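Local coordinates for protein AT-less polyketide synthase (Streptomyces platensis subsp. rosaceus, PDB 4TKT) that probably catalyses decarboxylative Claisen condensation as a ketosynthase domain of the AT-less type I polyketide synthase that builds isomigrastatin, at residues P19-L24 and W28-A33; S357-L362 and G367-A372; T104-A109 and V207-G212; G268-G273 and Q377-T382; G68-I73 and E95-Q100. All coordinates share one frame; numbering follows the deposited sequence.

How the interactions relate
All five contacts belong to one connected set of touching neighbours in a thiolase-type core. Interaction 1 meets interaction 2 where Leu24 CD2 lies 3.8 Å from Ala372 CB, meets interaction 4 where Trp28 packs on His380, and meets interaction 5 through Pro19. Interaction 2 touches interaction 3 where Ile368 rests against the backbone of Gly212. Interactions 2 and 4 share helix 366-380, with centres about 18 Å apart; interactions 3 and 5 share helix 93-109. Asp108 of interaction 3 makes a long, weak ion pair with Arg270 of interaction 4. Interaction 2 brackets the probable active site, since His361, between its touching residues, sits beside Cys186 and His321. Interactions 4 and 5 are remote from each other, with centres about 25 Å apart.

Interaction 1. Residues P19-L24 and W28-A33; sequences PGAPDL and WENLLA
Asn30 and Gly20 make a side-chain-to-backbone hydrogen bond that ties a loop to the helix it leads into, where the thiolase-type fold passes from strand 9-17 to helix 24-32. The helix itself supplies a second link, since Trp28 N donates to Leu24 O at 2.9 Å in its first turn. Asp23 stands at the N-cap, with OD1 bonded to Thr26 OG1. Further along, Asn30 has CG opposite its carbonyl carbon (chi1 -66°), which carries the amide out to the loop. There ND2 reaches Gly20 O at 2.7 Å. That oxygen lies close to the amide plane of Asn30, but ND2 stands well above the carbonyl plane of Gly20 and the bond is bent to 144°. A water accepts from ND2 at 2.8 Å and donates to Pro19 O, so the one nitrogen holds Gly20 O directly and Pro19 O through the water. Replacing Asn30 with a leucine would probably leave Gly20 O and the bridging water without their donor and free the loop to shift. Gly20 has positive phi, and a side chain there would point at the amide. On the next residue, Ala21 CB rests 4.0 Å from Asn30 ND2.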
# COMPACT_ATOMS: atom_id res chain seq x y z
N PRO A 19 -0.15 5.79 9.32
CA PRO A 19 -0.46 6.34 10.65
C PRO A 19 -1.92 6.72 10.81
O PRO A 19 -2.45 7.52 10.03
CB PRO A 19 0.43 7.58 10.73
CG PRO A 19 1.58 7.26 9.85
CD PRO A 19 1.00 6.49 8.70
N GLY A 20 -2.58 6.13 11.81
CA GLY A 20 -3.98 6.39 12.06
C GLY A 20 -4.89 5.70 11.05
O GLY A 20 -6.09 5.95 11.02
N ALA A 21 -4.31 4.82 10.24
CA ALA A 21 -5.06 4.15 9.18
C ALA A 21 -4.57 2.73 8.93
O ALA A 21 -3.67 2.52 8.12
CB ALA A 21 -4.99 4.96 7.91
N PRO A 22 -5.17 1.75 9.62
CA PRO A 22 -4.83 0.33 9.49
C PRO A 22 -5.08 -0.21 8.09
O PRO A 22 -4.49 -1.23 7.71
CB PRO A 22 -5.76 -0.35 10.51
CG PRO A 22 -6.16 0.74 11.45
CD PRO A 22 -6.22 1.98 10.62
N ASP A 23 -5.95 0.45 7.33
CA ASP A 23 -6.21 0.06 5.95
C ASP A 23 -6.54 1.28 5.10
O ASP A 23 -6.67 2.39 5.61
CB ASP A 23 -7.34 -0.97 5.87
CG ASP A 23 -8.59 -0.53 6.61
OD1 ASP A 23 -8.96 0.66 6.54
OD2 ASP A 23 -9.22 -1.39 7.26
N LEU A 24 -6.68 1.06 3.79
CA LEU A 24 -6.87 2.15 2.85
C LEU A 24 -8.21 2.85 3.01
O LEU A 24 -8.31 4.06 2.81
CB LEU A 24 -6.72 1.63 1.41
CG LEU A 24 -5.28 1.28 1.02
CD1 LEU A 24 -5.23 0.38 -0.21
CD2 LEU A 24 -4.47 2.55 0.79
N TRP A 28 -8.61 6.86 3.61
CA TRP A 28 -9.43 7.80 2.86
C TRP A 28 -10.29 8.65 3.79
O TRP A 28 -10.47 9.84 3.57
CB TRP A 28 -10.33 7.07 1.86
CG TRP A 28 -11.30 7.99 1.19
CD1 TRP A 28 -12.66 7.98 1.31
CD2 TRP A 28 -10.99 9.08 0.31
NE1 TRP A 28 -13.21 8.98 0.55
CE2 TRP A 28 -12.21 9.67 -0.08
CE3 TRP A 28 -9.79 9.60 -0.20
CZ2 TRP A 28 -12.27 10.77 -0.94
CZ3 TRP A 28 -9.85 10.69 -1.06
CH2 TRP A 28 -11.08 11.26 -1.42
N GLU A 29 -10.82 8.02 4.83
CA GLU A 29 -11.64 8.73 5.80
C GLU A 29 -10.82 9.82 6.49
O GLU A 29 -11.28 10.95 6.65
CB GLU A 29 -12.22 7.76 6.84
CG GLU A 29 -13.17 6.73 6.24
CD GLU A 29 -13.65 5.72 7.27
OE1 GLU A 29 -13.26 5.83 8.45
OE2 GLU A 29 -14.42 4.80 6.90
N ASN A 30 -9.60 9.48 6.88
CA ASN A 30 -8.69 10.44 7.50
C ASN A 30 -8.34 11.58 6.55
O ASN A 30 -8.33 12.75 6.94
CB ASN A 30 -7.42 9.74 7.97
CG ASN A 30 -7.67 8.77 9.10
OD1 ASN A 30 -8.81 8.55 9.50
ND2 ASN A 30 -6.60 8.17 9.61
N LEU A 31 -8.04 11.23 5.30
CA LEU A 31 -7.68 12.21 4.29
C LEU A 31 -8.85 13.14 3.98
O LEU A 31 -8.67 14.34 3.78
CB LEU A 31 -7.22 11.52 3.00
CG LEU A 31 -5.84 10.85 3.03
CD1 LEU A 31 -5.60 10.10 1.74
CD2 LEU A 31 -4.75 11.88 3.27
N LEU A 32 -10.05 12.58 3.95
CA LEU A 32 -11.24 13.35 3.62
C LEU A 32 -11.60 14.32 4.74
O LEU A 32 -12.04 15.44 4.49
CB LEU A 32 -12.42 12.42 3.33
CG LEU A 32 -13.71 13.08 2.85
CD1 LEU A 32 -13.44 14.00 1.68
CD2 LEU A 32 -14.73 12.01 2.47
N ALA A 33 -11.40 13.88 5.98
CA ALA A 33 -11.75 14.69 7.14
C ALA A 33 -10.63 15.66 7.52
O ALA A 33 -10.75 16.41 8.50
CB ALA A 33 -12.10 13.80 8.32
O HOH W 1 -4.33 8.40 7.94

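Interaction 2. Residues S357-L362 and G367-A372; sequences SNIGHL and GIAGLA
The methyl of Ala369 sits under the ends of two branched side chains of segment 357-362, in the notch where they meet. Its CB lies 3.8 Å from Leu362 CD2 and 3.9 Å from Ile359 CD1, so a single small group from helix 366-380 serves both partners. Ile359 reaches it along its longer branch: CG1 takes the crowded position between backbone N and carbonyl carbon (chi1 59°), and the chain then runs straight out (chi2 -179°) to place CD1 over the methyl. Leu362 comes from beyond the turn and touches with one of its two methyls. The contact joins the end of the short helix 356-359, and the turn after it, to the first turn of helix 366-380 in the thiolase-type fold of ketosynthases. Gly360 makes the turn between Ile359 and Leu362, with positive phi at backbone angles that call for glycine. Between the two touching residues His361 faces the other way, near Cys186 and His321, consistent with the Cys-His-His set of this family. Phe27 of helix 24-32 also packs on Ile359, adding another apolar neighbour to the branch that ends at CD1, and it touches Ala372 one turn along the helix from Ala369.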
# COMPACT_ATOMS: atom_id res chain seq x y z
N SER A 357 1.46 16.11 5.22
CA SER A 357 0.81 17.02 6.14
C SER A 357 -0.19 16.27 7.02
O SER A 357 -0.61 16.77 8.06
CB SER A 357 0.12 18.15 5.38
OG SER A 357 -0.89 17.65 4.53
N ASN A 358 -0.55 15.07 6.59
CA ASN A 358 -1.47 14.23 7.34
C ASN A 358 -0.76 13.21 8.22
O ASN A 358 -1.08 13.08 9.41
CB ASN A 358 -2.42 13.49 6.39
CG ASN A 358 -3.33 14.42 5.63
OD1 ASN A 358 -3.03 14.81 4.50
ND2 ASN A 358 -4.45 14.78 6.23
N ILE A 359 0.20 12.50 7.64
CA ILE A 359 0.78 11.33 8.30
C ILE A 359 2.28 11.46 8.53
O ILE A 359 2.90 10.57 9.12
CB ILE A 359 0.52 10.06 7.48
CG1 ILE A 359 1.12 10.20 6.08
CG2 ILE A 359 -0.97 9.77 7.40
CD1 ILE A 359 0.90 9.00 5.19
N GLY A 360 2.87 12.56 8.07
CA GLY A 360 4.29 12.79 8.26
C GLY A 360 5.13 12.26 7.11
O GLY A 360 4.60 11.83 6.08
N HIS A 361 6.44 12.28 7.30
CA HIS A 361 7.39 11.87 6.27
C HIS A 361 7.72 10.38 6.40
O HIS A 361 8.52 9.98 7.24
CB HIS A 361 8.66 12.72 6.35
CG HIS A 361 9.61 12.51 5.21
ND1 HIS A 361 9.30 11.74 4.11
CD2 HIS A 361 10.86 12.98 5.00
CE1 HIS A 361 10.32 11.74 3.27
NE2 HIS A 361 11.28 12.49 3.79
N LEU A 362 7.10 9.57 5.55
CA LEU A 362 7.26 8.12 5.63
C LEU A 362 8.56 7.65 4.98
O LEU A 362 8.82 6.45 4.90
CB LEU A 362 6.07 7.41 4.98
CG LEU A 362 4.95 6.99 5.94
CD1 LEU A 362 4.42 8.19 6.72
CD2 LEU A 362 3.81 6.31 5.19
N GLY A 367 6.42 7.44 -1.00
CA GLY A 367 5.87 7.40 -2.34
C GLY A 367 4.66 6.51 -2.49
O GLY A 367 3.76 6.81 -3.27
N ILE A 368 4.62 5.41 -1.75
CA ILE A 368 3.51 4.46 -1.87
C ILE A 368 2.28 4.99 -1.12
O ILE A 368 1.15 4.77 -1.54
CB ILE A 368 3.91 3.04 -1.37
CG1 ILE A 368 2.87 2.01 -1.81
CG2 ILE A 368 4.13 3.01 0.13
CD1 ILE A 368 2.78 1.84 -3.30
N ALA A 369 2.51 5.73 -0.04
CA ALA A 369 1.43 6.40 0.66
C ALA A 369 0.90 7.54 -0.20
O ALA A 369 -0.30 7.81 -0.21
CB ALA A 369 1.90 6.92 2.01
N GLY A 370 1.81 8.20 -0.91
CA GLY A 370 1.45 9.27 -1.82
C GLY A 370 0.64 8.75 -2.99
O GLY A 370 -0.32 9.39 -3.43
N LEU A 371 1.03 7.59 -3.51
CA LEU A 371 0.30 6.96 -4.60
C LEU A 371 -1.10 6.59 -4.15
O LEU A 371 -2.06 6.73 -4.91
CB LEU A 371 1.04 5.71 -5.09
CG LEU A 371 0.33 4.93 -6.19
CD1 LEU A 371 0.07 5.82 -7.39
CD2 LEU A 371 1.13 3.71 -6.59
N ALA A 372 -1.22 6.14 -2.90
CA ALA A 372 -2.51 5.78 -2.33
C ALA A 372 -3.45 6.98 -2.30
O ALA A 372 -4.60 6.89 -2.73
CB ALA A 372 -2.33 5.22 -0.94

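Interaction 3. Residues T104-A109 and V207-G212; sequences TTLEDA and VALAGG
Leu209 has CG roughly opposite its backbone N (chi1 -157°), and Thr105 has CG2 opposite its own N, the two torsions that send a methyl from strand and helix toward one another. Leu209 CD1 lies 3.9 Å from Thr105 CG2 and 4.2 Å from Thr105 CB, and the side chains cross obliquely. The same CD1 also has Leu106 CD1 at 4.5 Å, a looser approach from the next residue of the helix. One leucine methyl thus meets two consecutive helical residues. Thr105 OG1 bonds to Cys101 O one turn back, and the polar end of this buried side chain is therefore satisfied within the helix while its methyl is given to the strand. The contact is helix-on-sheet packing in the layered thiolase-type fold: helix 93-109 lies against strand 208-214, which runs between strands 129-136 and 252-260 of the large mixed sheet. Ala208 and Ala210, flanking Leu209 along the strand, instead pack on helix 188-202, so the strand has helices on both faces. On the helix 93-109 face, Leu257 of the adjoining strand 252-260 touches Leu209, and Ala255 of that strand touches Thr105.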
# COMPACT_ATOMS: atom_id res chain seq x y z
N THR A 104 -2.29 -9.11 1.71
CA THR A 104 -3.48 -8.27 1.64
C THR A 104 -3.65 -7.67 0.25
O THR A 104 -4.77 -7.47 -0.21
CB THR A 104 -3.43 -7.13 2.68
OG1 THR A 104 -2.19 -6.43 2.56
CG2 THR A 104 -3.55 -7.69 4.08
N THR A 105 -2.53 -7.40 -0.43
CA THR A 105 -2.58 -6.83 -1.77
C THR A 105 -3.12 -7.84 -2.77
O THR A 105 -3.89 -7.49 -3.67
CB THR A 105 -1.20 -6.34 -2.24
OG1 THR A 105 -0.62 -5.49 -1.25
CG2 THR A 105 -1.33 -5.56 -3.54
N LEU A 106 -2.72 -9.10 -2.62
CA LEU A 106 -3.23 -10.15 -3.49
C LEU A 106 -4.72 -10.35 -3.27
O LEU A 106 -5.48 -10.57 -4.21
CB LEU A 106 -2.48 -11.46 -3.26
CG LEU A 106 -1.30 -11.74 -4.19
CD1 LEU A 106 -0.17 -10.74 -3.98
CD2 LEU A 106 -0.80 -13.16 -4.00
N GLU A 107 -5.15 -10.27 -2.01
CA GLU A 107 -6.55 -10.46 -1.69
C GLU A 107 -7.39 -9.30 -2.21
O GLU A 107 -8.53 -9.50 -2.64
CB GLU A 107 -6.74 -10.62 -0.18
CG GLU A 107 -6.23 -11.96 0.35
CD GLU A 107 -6.55 -12.17 1.82
OE1 GLU A 107 -6.38 -11.22 2.61
OE2 GLU A 107 -6.98 -13.28 2.18
N ASP A 108 -6.83 -8.10 -2.18
CA ASP A 108 -7.52 -6.93 -2.73
C ASP A 108 -7.64 -7.07 -4.24
O ASP A 108 -8.63 -6.64 -4.84
CB ASP A 108 -6.78 -5.64 -2.38
CG ASP A 108 -7.57 -4.40 -2.76
OD1 ASP A 108 -8.75 -4.29 -2.35
OD2 ASP A 108 -7.02 -3.53 -3.46
N ALA A 109 -6.63 -7.67 -4.86
CA ALA A 109 -6.62 -7.88 -6.30
C ALA A 109 -7.56 -9.02 -6.70
O ALA A 109 -7.95 -9.13 -7.86
CB ALA A 109 -5.21 -8.17 -6.79
N VAL A 207 3.45 -10.34 -13.73
CA VAL A 207 2.93 -9.38 -12.77
C VAL A 207 4.05 -8.96 -11.84
O VAL A 207 5.07 -9.63 -11.74
CB VAL A 207 1.76 -9.96 -11.94
CG1 VAL A 207 0.70 -10.55 -12.86
CG2 VAL A 207 2.26 -11.00 -10.96
N ALA A 208 3.85 -7.83 -11.16
CA ALA A 208 4.87 -7.34 -10.26
C ALA A 208 4.27 -6.71 -9.02
O ALA A 208 3.37 -5.87 -9.10
CB ALA A 208 5.78 -6.34 -10.97
N LEU A 209 4.77 -7.13 -7.87
CA LEU A 209 4.43 -6.50 -6.61
C LEU A 209 5.45 -5.40 -6.32
O LEU A 209 6.65 -5.66 -6.25
CB LEU A 209 4.42 -7.53 -5.48
CG LEU A 209 3.59 -7.19 -4.25
CD1 LEU A 209 2.15 -6.96 -4.65
CD2 LEU A 209 3.70 -8.31 -3.23
N ALA A 210 4.98 -4.16 -6.19
CA ALA A 210 5.86 -3.04 -5.90
C ALA A 210 5.36 -2.25 -4.71
O ALA A 210 4.17 -1.97 -4.60
CB ALA A 210 6.00 -2.14 -7.11
N GLY A 211 6.26 -1.90 -3.80
CA GLY A 211 5.89 -1.14 -2.63
C GLY A 211 7.07 -0.71 -1.79
O GLY A 211 8.22 -0.94 -2.15
N GLY A 212 6.77 -0.09 -0.65
CA GLY A 212 7.79 0.39 0.26
C GLY A 212 7.40 0.16 1.70
O GLY A 212 6.22 0.02 2.03

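Interaction 4. Residues G268-G273 and Q377-T382; sequences GDRILG and QMRHGT
The Arg270 guanidinium meets a different partner at each nitrogen: NE bonds to a glycerol, probably from the crystallisation liquor, NH1 has a long, weak ion pair with Asp108, and NH2 faces Arg379 NH1 across the contact at 3.9 Å. The two arginines cross at an angle. Arg379 lies extended from CG to NE, its CG opposite the backbone N (chi1 174°), while Arg270 bends at chi3. The guanidinium planes stand 79° apart, and Arg379 NH1 lies at the edge of the Arg270 group, near its plane. Nearer its root, Arg379 places CG over the centre of the His380 ring, 4.2 Å above it; that ring also stacks with Trp28 of helix 24-32. The second touch is slack, a methyl near a carbonyl oxygen: selenomethionine Met378 brings CE to 4.4 Å from Leu272 O, just before strand 273-282 of the thiolase-type core begins. Gly273 follows, where a side chain would point at that methyl and crowd it. Both arms on this side come from the last turn of helix 366-380, which closes in a Schellman motif: Thr382 N donates to Gln377 O at 2.9 Å, Gly381 N makes a weak second bond to Met378 O, and Gly381 has positive phi. The two positive groups probably gain little from each other; Asp108 may partly offset the Arg270 charge, and solvent probably screens the exposed Arg379.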
# COMPACT_ATOMS: atom_id res chain seq x y z
N GLY A 268 -10.14 -9.67 -16.72
CA GLY A 268 -11.23 -9.15 -15.92
C GLY A 268 -10.81 -8.68 -14.54
O GLY A 268 -11.59 -8.75 -13.59
N ASP A 269 -9.57 -8.21 -14.43
CA ASP A 269 -9.05 -7.71 -13.16
C ASP A 269 -9.68 -6.38 -12.78
O ASP A 269 -10.19 -5.66 -13.63
CB ASP A 269 -7.53 -7.54 -13.22
CG ASP A 269 -6.80 -8.85 -13.41
OD1 ASP A 269 -7.38 -9.91 -13.11
OD2 ASP A 269 -5.63 -8.81 -13.84
N ARG A 270 -9.66 -6.08 -11.49
CA ARG A 270 -9.96 -4.73 -11.03
C ARG A 270 -8.84 -3.82 -11.50
O ARG A 270 -7.69 -4.24 -11.60
CB ARG A 270 -10.08 -4.67 -9.51
CG ARG A 270 -11.12 -5.60 -8.92
CD ARG A 270 -11.10 -5.56 -7.41
NE ARG A 270 -11.33 -4.21 -6.89
CZ ARG A 270 -10.57 -3.62 -5.98
NH1 ARG A 270 -9.52 -4.25 -5.49
NH2 ARG A 270 -10.86 -2.39 -5.57
N ILE A 271 -9.17 -2.58 -11.83
CA ILE A 271 -8.15 -1.63 -12.25
C ILE A 271 -8.30 -0.33 -11.47
O ILE A 271 -9.20 0.47 -11.73
CB ILE A 271 -8.22 -1.37 -13.76
CG1 ILE A 271 -8.04 -2.69 -14.53
CG2 ILE A 271 -7.15 -0.38 -14.18
CD1 ILE A 271 -8.22 -2.57 -16.02
N LEU A 272 -7.42 -0.15 -10.49
CA LEU A 272 -7.51 0.99 -9.58
C LEU A 272 -6.89 2.23 -10.20
O LEU A 272 -7.03 3.34 -9.67
CB LEU A 272 -6.81 0.66 -8.26
CG LEU A 272 -7.16 -0.71 -7.66
CD1 LEU A 272 -6.37 -0.96 -6.39
CD2 LEU A 272 -8.65 -0.79 -7.40
N GLY A 273 -6.22 2.05 -11.33
CA GLY A 273 -5.57 3.13 -12.03
C GLY A 273 -4.54 2.60 -13.00
O GLY A 273 -4.25 1.40 -13.02
N GLN A 377 -8.12 9.68 -4.41
CA GLN A 377 -8.76 10.92 -4.84
C GLN A 377 -9.47 10.72 -6.16
O GLN A 377 -10.56 11.26 -6.37
CB GLN A 377 -7.73 12.04 -4.96
CG GLN A 377 -7.35 12.69 -3.63
CD GLN A 377 -6.30 13.76 -3.80
OE1 GLN A 377 -6.41 14.84 -3.22
NE2 GLN A 377 -5.27 13.47 -4.58
N MSE A 378 -8.87 9.95 -7.06
CA MSE A 378 -9.47 9.68 -8.35
C MSE A 378 -10.64 8.71 -8.23
O MSE A 378 -11.64 8.84 -8.94
CB MSE A 378 -8.43 9.11 -9.32
CG MSE A 378 -7.18 9.97 -9.47
SE MSE A 378 -6.05 9.44 -10.96
CE MSE A 378 -6.09 7.51 -10.68
N ARG A 379 -10.51 7.74 -7.33
CA ARG A 379 -11.55 6.73 -7.13
C ARG A 379 -12.86 7.37 -6.66
O ARG A 379 -13.94 6.98 -7.10
CB ARG A 379 -11.09 5.68 -6.12
CG ARG A 379 -12.17 4.67 -5.73
CD ARG A 379 -11.64 3.64 -4.74
NE ARG A 379 -12.68 2.76 -4.22
CZ ARG A 379 -13.04 1.61 -4.79
NH1 ARG A 379 -12.43 1.20 -5.90
NH2 ARG A 379 -14.00 0.87 -4.25
N HIS A 380 -12.75 8.35 -5.78
CA HIS A 380 -13.93 9.00 -5.22
C HIS A 380 -14.20 10.35 -5.88
O HIS A 380 -15.17 11.03 -5.53
CB HIS A 380 -13.77 9.19 -3.71
CG HIS A 380 -13.69 7.90 -2.95
ND1 HIS A 380 -12.51 7.43 -2.40
CD2 HIS A 380 -14.64 6.98 -2.65
CE1 HIS A 380 -12.74 6.28 -1.80
NE2 HIS A 380 -14.02 5.99 -1.93
N GLY A 381 -13.36 10.72 -6.84
CA GLY A 381 -13.52 11.98 -7.55
C GLY A 381 -13.54 13.17 -6.61
O GLY A 381 -14.37 14.07 -6.76
N THR A 382 -12.64 13.17 -5.64
CA THR A 382 -12.62 14.19 -4.61
C THR A 382 -11.19 14.60 -4.25
O THR A 382 -10.34 13.76 -4.00
CB THR A 382 -13.33 13.71 -3.33
OG1 THR A 382 -14.68 13.34 -3.64
CG2 THR A 382 -13.34 14.81 -2.28

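Interaction 5. Residues G68-I73 and E95-Q100; sequences GFLDGI and ERLFLQ
Leucine-on-leucine packing carries the apolar part: Leu70 CD1 and Leu97 CD1 meet at 4.0 Å, the two side chains running antiparallel and meeting at their methyl ends. Leu97 has CG opposite its carbonyl carbon (chi1 -66°), the setting that extends its methyls from the helix into the bend of the loop. The same CD1 also meets Ile73 CG2 at 4.3 Å, so Leu97 bridges both ends of the four-residue bend 70-73. Gly72 lies within that bend and has positive phi, a conformation that favours glycine. Segment 68-73 links the short strands 66-67 and 75-76, and through this contact it is laid against helix 93-109 of the thiolase-type fold. Arg17, at the end of strand 9-17, packs on both Leu70 and Leu97 and makes weak hydrogen bonds to Asp71 O and Gly72 O. The polar part across the contact is slight. Arg96 NH1 stands 4.3 Å from Ile73 O, too far for a bond and oblique to the guanidinium plane. The buried guanidinium is held elsewhere, NE donating to Met91 O and NH1 to Tyr612 O. On the loop side, the backbone N atoms of Gly72 and Ile73 bond to the sulfonate oxygens of a MES molecule, probably from the crystallisation liquor, while Leu70 N bonds to Glu251 OE1.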
# COMPACT_ATOMS: atom_id res chain seq x y z
N GLY A 68 4.56 9.92 12.92
CA GLY A 68 3.40 9.19 12.44
C GLY A 68 3.65 7.72 12.69
O GLY A 68 4.51 7.12 12.06
N PHE A 69 2.91 7.15 13.63
CA PHE A 69 3.20 5.79 14.08
C PHE A 69 2.11 4.79 13.75
O PHE A 69 0.93 5.09 13.83
CB PHE A 69 3.45 5.78 15.59
CG PHE A 69 4.73 6.45 15.99
CD1 PHE A 69 5.93 5.77 15.93
CD2 PHE A 69 4.73 7.77 16.43
CE1 PHE A 69 7.11 6.39 16.30
CE2 PHE A 69 5.90 8.39 16.80
CZ PHE A 69 7.09 7.70 16.73
N LEU A 70 2.54 3.58 13.38
CA LEU A 70 1.63 2.46 13.25
C LEU A 70 1.32 1.90 14.64
O LEU A 70 1.97 2.27 15.61
CB LEU A 70 2.23 1.37 12.36
CG LEU A 70 2.57 1.78 10.93
CD1 LEU A 70 2.98 0.56 10.12
CD2 LEU A 70 1.40 2.49 10.28
N ASP A 71 0.34 1.01 14.72
CA ASP A 71 0.04 0.35 15.98
C ASP A 71 0.40 -1.13 15.92
O ASP A 71 0.08 -1.82 14.95
CB ASP A 71 -1.44 0.50 16.35
CG ASP A 71 -1.78 1.91 16.79
OD1 ASP A 71 -1.46 2.27 17.94
OD2 ASP A 71 -2.38 2.66 15.99
N GLY A 72 1.09 -1.60 16.95
CA GLY A 72 1.47 -3.00 17.06
C GLY A 72 2.36 -3.48 15.93
O GLY A 72 2.00 -4.42 15.22
N ILE A 73 3.52 -2.85 15.77
CA ILE A 73 4.46 -3.24 14.73
C ILE A 73 5.19 -4.53 15.12
O ILE A 73 5.95 -5.08 14.32
CB ILE A 73 5.49 -2.14 14.43
CG1 ILE A 73 6.38 -1.89 15.65
CG2 ILE A 73 4.79 -0.85 14.00
CD1 ILE A 73 7.48 -0.90 15.38
N GLU A 95 10.21 -6.61 7.52
CA GLU A 95 9.97 -7.83 6.76
C GLU A 95 8.61 -8.43 7.12
O GLU A 95 7.86 -8.87 6.25
CB GLU A 95 11.07 -8.87 7.01
CG GLU A 95 12.48 -8.36 6.82
CD GLU A 95 13.52 -9.40 7.22
OE1 GLU A 95 13.21 -10.61 7.14
OE2 GLU A 95 14.64 -9.01 7.61
N ARG A 96 8.31 -8.44 8.41
CA ARG A 96 7.06 -9.02 8.90
C ARG A 96 5.85 -8.29 8.35
O ARG A 96 4.91 -8.91 7.84
CB ARG A 96 7.03 -9.02 10.43
CG ARG A 96 8.05 -9.94 11.08
CD ARG A 96 7.82 -10.02 12.59
NE ARG A 96 8.93 -9.46 13.35
CZ ARG A 96 8.82 -8.96 14.58
NH1 ARG A 96 7.64 -8.94 15.18
NH2 ARG A 96 9.88 -8.48 15.20
N LEU A 97 5.87 -6.96 8.43
CA LEU A 97 4.72 -6.16 8.00
C LEU A 97 4.56 -6.15 6.48
O LEU A 97 3.45 -5.99 5.97
CB LEU A 97 4.84 -4.73 8.52
CG LEU A 97 4.75 -4.56 10.04
CD1 LEU A 97 4.41 -3.12 10.41
CD2 LEU A 97 3.74 -5.51 10.64
N PHE A 98 5.67 -6.30 5.76
CA PHE A 98 5.60 -6.30 4.30
C PHE A 98 5.03 -7.63 3.81
O PHE A 98 4.32 -7.67 2.80
CB PHE A 98 6.97 -6.04 3.68
CG PHE A 98 6.90 -5.67 2.22
CD1 PHE A 98 6.25 -4.52 1.82
CD2 PHE A 98 7.49 -6.48 1.26
CE1 PHE A 98 6.18 -4.17 0.48
CE2 PHE A 98 7.43 -6.14 -0.08
CZ PHE A 98 6.77 -4.98 -0.47
N LEU A 99 5.35 -8.71 4.51
CA LEU A 99 4.74 -10.00 4.23
C LEU A 99 3.22 -9.91 4.29
O LEU A 99 2.53 -10.34 3.38
CB LEU A 99 5.24 -11.06 5.22
CG LEU A 99 6.42 -11.93 4.76
CD1 LEU A 99 6.87 -12.85 5.89
CD2 LEU A 99 6.04 -12.74 3.53
N GLN A 100 2.72 -9.33 5.38
CA GLN A 100 1.28 -9.18 5.58
C GLN A 100 0.68 -8.22 4.56
O GLN A 100 -0.43 -8.43 4.07
CB GLN A 100 0.99 -8.71 7.01
CG GLN A 100 1.36 -9.75 8.06
CD GLN A 100 0.99 -9.33 9.47
OE1 GLN A 100 0.77 -8.15 9.75
NE2 GLN A 100 0.91 -10.30 10.38